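Local coordinates for protein diaminopimelate decarboxylase (Aquifex aeolicus, PDB 2P3E) that probably catalyses the pyridoxal phosphate-dependent decarboxylation of meso-diaminopimelate to L-lysine, the last step of lysine biosynthesis, at residues Ala58-Ala63 with Leu278-Ser283; Leu210-Tyr215 with Gly243-Lys248. One frame throughout, in Å; residues are numbered along the deposited sequence.

How the contacts relate
Contacts 1 and 2 both belong to the TIM-type barrel that carries the pyridoxal 5'-phosphate site in this family, and their centres lie about 13 Å apart. Along the chain contact 2 is nested inside the loop that contact 1 closes. Contact 1 joins barrel strand 59-63 to the 279-282 loop, and contact 2 packs the loop into helix 214-231 against the loop of Gly-244; Gly-244 and Glu-279 to Arg-282 are cofactor-binding residues by similarity. These two cofactor loops touch: Ile-247 CG2 packs 3.5 Å from Arg-282 O, and Glu-279 CB comes within 3.9 Å of Gly-243 N. The side chain of Ala-63 is about 4 Å from that of Lys-65, by similarity the cofactor-bearing lysine, unmodified here.

Contact 1. Residues Ala58-Ala63 with Leu278-Ser283; sequences ALICYA and LEPGRS
Strand 59-63 runs beside the end of strand 275-278 and the loop after it in the same sense, the directions 27° apart, in the parallel sheet of the TIM-type barrel. In one parallel bridge Leu-278 brackets Ile-60: its N hydrogen-bonds Leu-59 O at 3.0 Å and its O accepts from Cys-61 N at 2.8 Å. Beyond Leu-278 the second chain leaves regular strand geometry, yet Ala-63 N still hydrogen-bonds Pro-280 O at 2.9 Å, the donor 48° above the carbonyl plane.

Branched Ile-60 serves two neighbours. Its CD1 lies beside Leu-278 CB and CD1, the two side chains pointing the same way towards helix 41-54, while CG2, set anti to the backbone N by chi1 of -50°, meets the Pro-280 ring 3.8 Å from CG. Proline suits this place because its ring offers a compact apolar surface and its nitrogen needs no hydrogen-bond partner. Cys-61, small enough to sit inside the barrel, takes a CA-H...O contact on its carbonyl from Glu-279; the carboxylate of Glu-279 is bound through OE1 to His-202. Tyr-62 brings CE1 to 4.1 Å from Gly-281 CA, while its hydroxyl is hydrogen-bonded with Asn-67 O. Where the cofactor loop turns, glycine answers a small alanine: Gly-281 has no side chain to collide with Ala-63, whose CB rests 3.7 Å from Gly-281 CA.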
loop_
_atom_site.group_PDB
_atom_site.type_symbol
_atom_site.label_atom_id
_atom_site.label_comp_id
_atom_site.label_asym_id
_atom_site.label_seq_id
_atom_site.Cartn_x
_atom_site.Cartn_y
_atom_site.Cartn_z
ATOM N N ALA B 58 18.813 9.152 28.290
ATOM C CA ALA B 58 17.701 9.469 27.380
ATOM C C ALA B 58 16.569 8.438 27.397
ATOM O O ALA B 58 16.798 7.256 27.626
ATOM C CB ALA B 58 18.212 9.632 25.938
ATOM N N LEU B 59 15.358 8.900 27.099
ATOM C CA LEU B 59 14.251 8.004 26.801
ATOM C C LEU B 59 14.319 7.646 25.318
ATOM O O LEU B 59 14.258 8.528 24.456
ATOM C CB LEU B 59 12.906 8.662 27.097
ATOM C CG LEU B 59 11.652 7.881 26.640
ATOM C CD1 LEU B 59 11.545 6.553 27.400
ATOM C CD2 LEU B 59 10.408 8.719 26.834
ATOM N N ILE B 60 14.437 6.355 25.030
ATOM C CA ILE B 60 14.485 5.875 23.657
ATOM C C ILE B 60 13.089 5.385 23.244
ATOM O O ILE B 60 12.650 4.320 23.659
ATOM C CB ILE B 60 15.558 4.782 23.467
ATOM C CG1 ILE B 60 16.906 5.228 24.058
ATOM C CG2 ILE B 60 15.688 4.387 21.958
ATOM C CD1 ILE B 60 17.475 6.554 23.479
ATOM N N CYS B 61 12.394 6.189 22.448
ATOM C CA CYS B 61 11.033 5.861 22.010
ATOM C C CYS B 61 11.054 5.190 20.651
ATOM O O CYS B 61 11.382 5.837 19.652
ATOM C CB CYS B 61 10.194 7.126 21.926
ATOM S SG CYS B 61 9.672 7.816 23.511
ATOM N N TYR B 62 10.690 3.914 20.589
ATOM C CA TYR B 62 10.623 3.214 19.297
ATOM C C TYR B 62 9.536 3.826 18.395
ATOM O O TYR B 62 8.404 4.005 18.826
ATOM C CB TYR B 62 10.403 1.708 19.499
ATOM C CG TYR B 62 10.037 1.012 18.220
ATOM C CD1 TYR B 62 10.915 1.019 17.120
ATOM C CD2 TYR B 62 8.796 0.383 18.084
ATOM C CE1 TYR B 62 10.563 0.388 15.916
ATOM C CE2 TYR B 62 8.436 -0.229 16.885
ATOM C CZ TYR B 62 9.329 -0.222 15.817
ATOM O OH TYR B 62 8.968 -0.831 14.643
ATOM N N ALA B 63 9.898 4.191 17.164
ATOM C CA ALA B 63 8.927 4.740 16.206
ATOM C C ALA B 63 8.110 3.594 15.612
ATOM O O ALA B 63 8.536 2.906 14.673
ATOM C CB ALA B 63 9.635 5.535 15.090
ATOM N N LEU B 278 14.757 10.373 22.104
ATOM C CA LEU B 278 15.052 10.002 20.716
ATOM C C LEU B 278 13.956 9.070 20.216
ATOM O O LEU B 278 13.381 8.317 21.006
ATOM C CB LEU B 278 16.403 9.283 20.596
ATOM C CG LEU B 278 17.706 9.995 20.988
ATOM C CD1 LEU B 278 18.884 9.122 20.579
ATOM C CD2 LEU B 278 17.803 11.258 20.254
ATOM N N GLU B 279 13.695 9.101 18.909
ATOM C CA GLU B 279 12.606 8.318 18.304
ATOM C C GLU B 279 13.038 7.394 17.142
ATOM O O GLU B 279 12.478 7.483 16.050
ATOM C CB GLU B 279 11.507 9.264 17.816
ATOM C CG GLU B 279 11.008 10.227 18.895
ATOM C CD GLU B 279 10.046 11.266 18.359
ATOM O OE1 GLU B 279 10.230 11.742 17.211
ATOM O OE2 GLU B 279 9.118 11.626 19.101
ATOM N N PRO B 280 13.994 6.469 17.379
ATOM C CA PRO B 280 14.461 5.693 16.228
ATOM C C PRO B 280 13.419 4.659 15.767
ATOM O O PRO B 280 12.786 4.011 16.610
ATOM C CB PRO B 280 15.697 4.972 16.775
ATOM C CG PRO B 280 15.423 4.821 18.228
ATOM C CD PRO B 280 14.674 6.061 18.627
ATOM N N GLY B 281 13.255 4.517 14.450
ATOM C CA GLY B 281 12.427 3.433 13.887
ATOM C C GLY B 281 13.262 2.548 12.981
ATOM O O GLY B 281 13.640 1.424 13.348
ATOM N N ARG B 282 13.563 3.076 11.794
ATOM C CA ARG B 282 14.352 2.384 10.768
ATOM C C ARG B 282 15.708 1.854 11.286
ATOM O O ARG B 282 16.118 0.748 10.913
ATOM C CB ARG B 282 14.629 3.336 9.601
ATOM C CG ARG B 282 15.072 2.659 8.300
ATOM C CD ARG B 282 15.605 3.697 7.295
ATOM N NE ARG B 282 14.671 4.816 7.086
ATOM C CZ ARG B 282 13.732 4.867 6.137
ATOM N NH1 ARG B 282 13.554 3.853 5.283
ATOM N NH2 ARG B 282 12.953 5.935 6.054
ATOM N N SER B 283 16.419 2.653 12.099
ATOM C CA SER B 283 17.747 2.238 12.590
ATOM C C SER B 283 17.711 1.066 13.575
ATOM O O SER B 283 18.760 0.455 13.859
ATOM C CB SER B 283 18.564 3.409 13.177
ATOM O OG SER B 283 17.852 4.083 14.194
#

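Contact 2. Residues Leu210-Tyr215 with Gly243-Lys248; sequences LDISPY and GGLGIK
Leu-210 lies over the backbone at Gly-246 and Ile-247, in a contact between two loops of the TIM-type barrel: the one leading into helix 214-231 and the glycine-rich one after strand 238-240. Its CD2 methyl sits 3.6 Å from Ile-247 O and also touches the carbonyl carbon of Gly-246. Gly-246, with no side chain, lets this methyl rest directly on the backbone. Backbone hydrogen bonds pair Gly-244 and Gly-246 with Ile-209, tying the same loops together just upstream.

Asp-211 works within its own segment, on the turn before the helix. Its OD1 accepts twice from Ser-213: from the hydroxyl OG at 2.7 Å on the syn lone pair, and from the backbone N, which approaches from above the carboxylate plane. This capping arrangement suits a short acidic side chain.

Ile-212 then turns its side chain to the glycine loop. With chi1 at 56°, CG1 stands between the backbone N and the carbonyl carbon and CG2 is anti to that carbon; CG2 meets Leu-245 CD2 at 3.3 Å, shorter than usual for two carbons, so the exact spacing is doubtful. Helix 258-269 also touches Ile-212, through Asp-260 and Leu-264.

Tyr-215, in the first turn of the helix, points its ring at the loop. Leu-245 CD2 lies 4.2 Å from its CE2, giving the ring an apolar neighbour, and Leu-261 and Leu-264 add more. A long aromatic side chain with a polar end suits the position, for it carries its hydroxyl to the loop's carbonyl. Gly-244, a cofactor-binding residue by similarity, has a positive phi (104°), a region that suits glycine, and without a side chain it lets the hydroxyl come close. Tyr-215 OH donates to Gly-243 O at 2.8 Å, the oxygen lying at the ring edge.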
loop_
_atom_site.group_PDB
_atom_site.type_symbol
_atom_site.label_atom_id
_atom_site.label_comp_id
_atom_site.label_asym_id
_atom_site.label_seq_id
_atom_site.Cartn_x
_atom_site.Cartn_y
_atom_site.Cartn_z
ATOM N N LEU B 210 22.297 9.546 6.410
ATOM C CA LEU B 210 23.597 8.868 6.514
ATOM C C LEU B 210 24.755 9.761 6.975
ATOM O O LEU B 210 25.582 9.328 7.773
ATOM C CB LEU B 210 23.950 8.167 5.205
ATOM C CG LEU B 210 23.049 6.968 4.892
ATOM C CD1 LEU B 210 23.401 6.397 3.502
ATOM C CD2 LEU B 210 23.147 5.883 5.987
ATOM N N ASP B 211 24.791 11.010 6.459
ATOM C CA ASP B 211 25.662 12.059 6.956
ATOM C C ASP B 211 24.910 12.834 8.045
ATOM O O ASP B 211 23.990 13.586 7.761
ATOM C CB ASP B 211 26.074 12.977 5.798
ATOM C CG ASP B 211 26.712 14.277 6.267
ATOM O OD1 ASP B 211 27.199 14.346 7.414
ATOM O OD2 ASP B 211 26.726 15.245 5.471
ATOM N N ILE B 212 25.329 12.656 9.289
ATOM C CA ILE B 212 24.600 13.206 10.446
ATOM C C ILE B 212 24.871 14.689 10.730
ATOM O O ILE B 212 24.295 15.261 11.661
ATOM C CB ILE B 212 24.824 12.355 11.719
ATOM C CG1 ILE B 212 26.310 12.209 12.038
ATOM C CG2 ILE B 212 24.192 10.964 11.542
ATOM C CD1 ILE B 212 26.598 11.740 13.457
ATOM N N SER B 213 25.714 15.313 9.901
ATOM C CA SER B 213 26.087 16.743 10.043
ATOM C C SER B 213 24.930 17.692 10.376
ATOM O O SER B 213 25.081 18.516 11.273
ATOM C CB SER B 213 26.830 17.256 8.787
ATOM O OG SER B 213 28.075 16.599 8.638
ATOM N N PRO B 214 23.775 17.585 9.662
ATOM C CA PRO B 214 22.628 18.481 9.916
ATOM C C PRO B 214 22.048 18.422 11.319
ATOM O O PRO B 214 21.395 19.376 11.743
ATOM C CB PRO B 214 21.563 18.004 8.916
ATOM C CG PRO B 214 22.310 17.285 7.868
ATOM C CD PRO B 214 23.502 16.668 8.539
ATOM N N TYR B 215 22.273 17.329 12.044
ATOM C CA TYR B 215 21.782 17.248 13.415
ATOM C C TYR B 215 22.372 18.341 14.314
ATOM O O TYR B 215 21.696 18.818 15.218
ATOM C CB TYR B 215 22.044 15.874 14.016
ATOM C CG TYR B 215 21.044 14.800 13.579
ATOM C CD1 TYR B 215 19.798 14.656 14.230
ATOM C CD2 TYR B 215 21.357 13.927 12.553
ATOM C CE1 TYR B 215 18.872 13.646 13.827
ATOM C CE2 TYR B 215 20.465 12.927 12.141
ATOM C CZ TYR B 215 19.222 12.791 12.773
ATOM O OH TYR B 215 18.364 11.782 12.338
ATOM N N GLY B 243 13.904 11.061 15.299
ATOM C CA GLY B 243 14.623 9.893 14.822
ATOM C C GLY B 243 15.350 10.268 13.548
ATOM O O GLY B 243 15.848 11.391 13.417
ATOM N N GLY B 244 15.410 9.334 12.605
ATOM C CA GLY B 244 15.919 9.636 11.271
ATOM C C GLY B 244 17.314 9.152 10.931
ATOM O O GLY B 244 17.739 9.290 9.782
ATOM N N LEU B 245 18.048 8.609 11.911
ATOM C CA LEU B 245 19.353 8.006 11.593
ATOM C C LEU B 245 19.181 6.964 10.497
ATOM O O LEU B 245 18.300 6.119 10.596
ATOM C CB LEU B 245 19.992 7.362 12.818
ATOM C CG LEU B 245 21.027 8.116 13.664
ATOM C CD1 LEU B 245 21.914 7.079 14.355
ATOM C CD2 LEU B 245 21.913 9.058 12.870
ATOM N N GLY B 246 20.004 7.050 9.452
ATOM C CA GLY B 246 19.889 6.144 8.312
ATOM C C GLY B 246 20.570 4.801 8.502
ATOM O O GLY B 246 21.364 4.614 9.434
ATOM N N ILE B 247 20.252 3.870 7.612
ATOM C CA ILE B 247 20.813 2.531 7.675
ATOM C C ILE B 247 21.446 2.189 6.345
ATOM O O ILE B 247 21.228 2.860 5.342
ATOM C CB ILE B 247 19.764 1.432 8.020
ATOM C CG1 ILE B 247 18.698 1.332 6.916
ATOM C CG2 ILE B 247 19.152 1.667 9.395
ATOM C CD1 ILE B 247 17.793 0.075 7.028
ATOM N N LYS B 248 22.209 1.110 6.343
ATOM C CA LYS B 248 22.843 0.634 5.128
ATOM C C LYS B 248 21.802 -0.023 4.238
ATOM O O LYS B 248 21.202 -1.027 4.601
ATOM C CB LYS B 248 23.983 -0.335 5.471
ATOM C CG LYS B 248 24.814 -0.807 4.240
ATOM C CD LYS B 248 25.639 -2.050 4.582
ATOM C CE LYS B 248 26.622 -2.388 3.457
ATOM N NZ LYS B 248 27.718 -1.373 3.394
#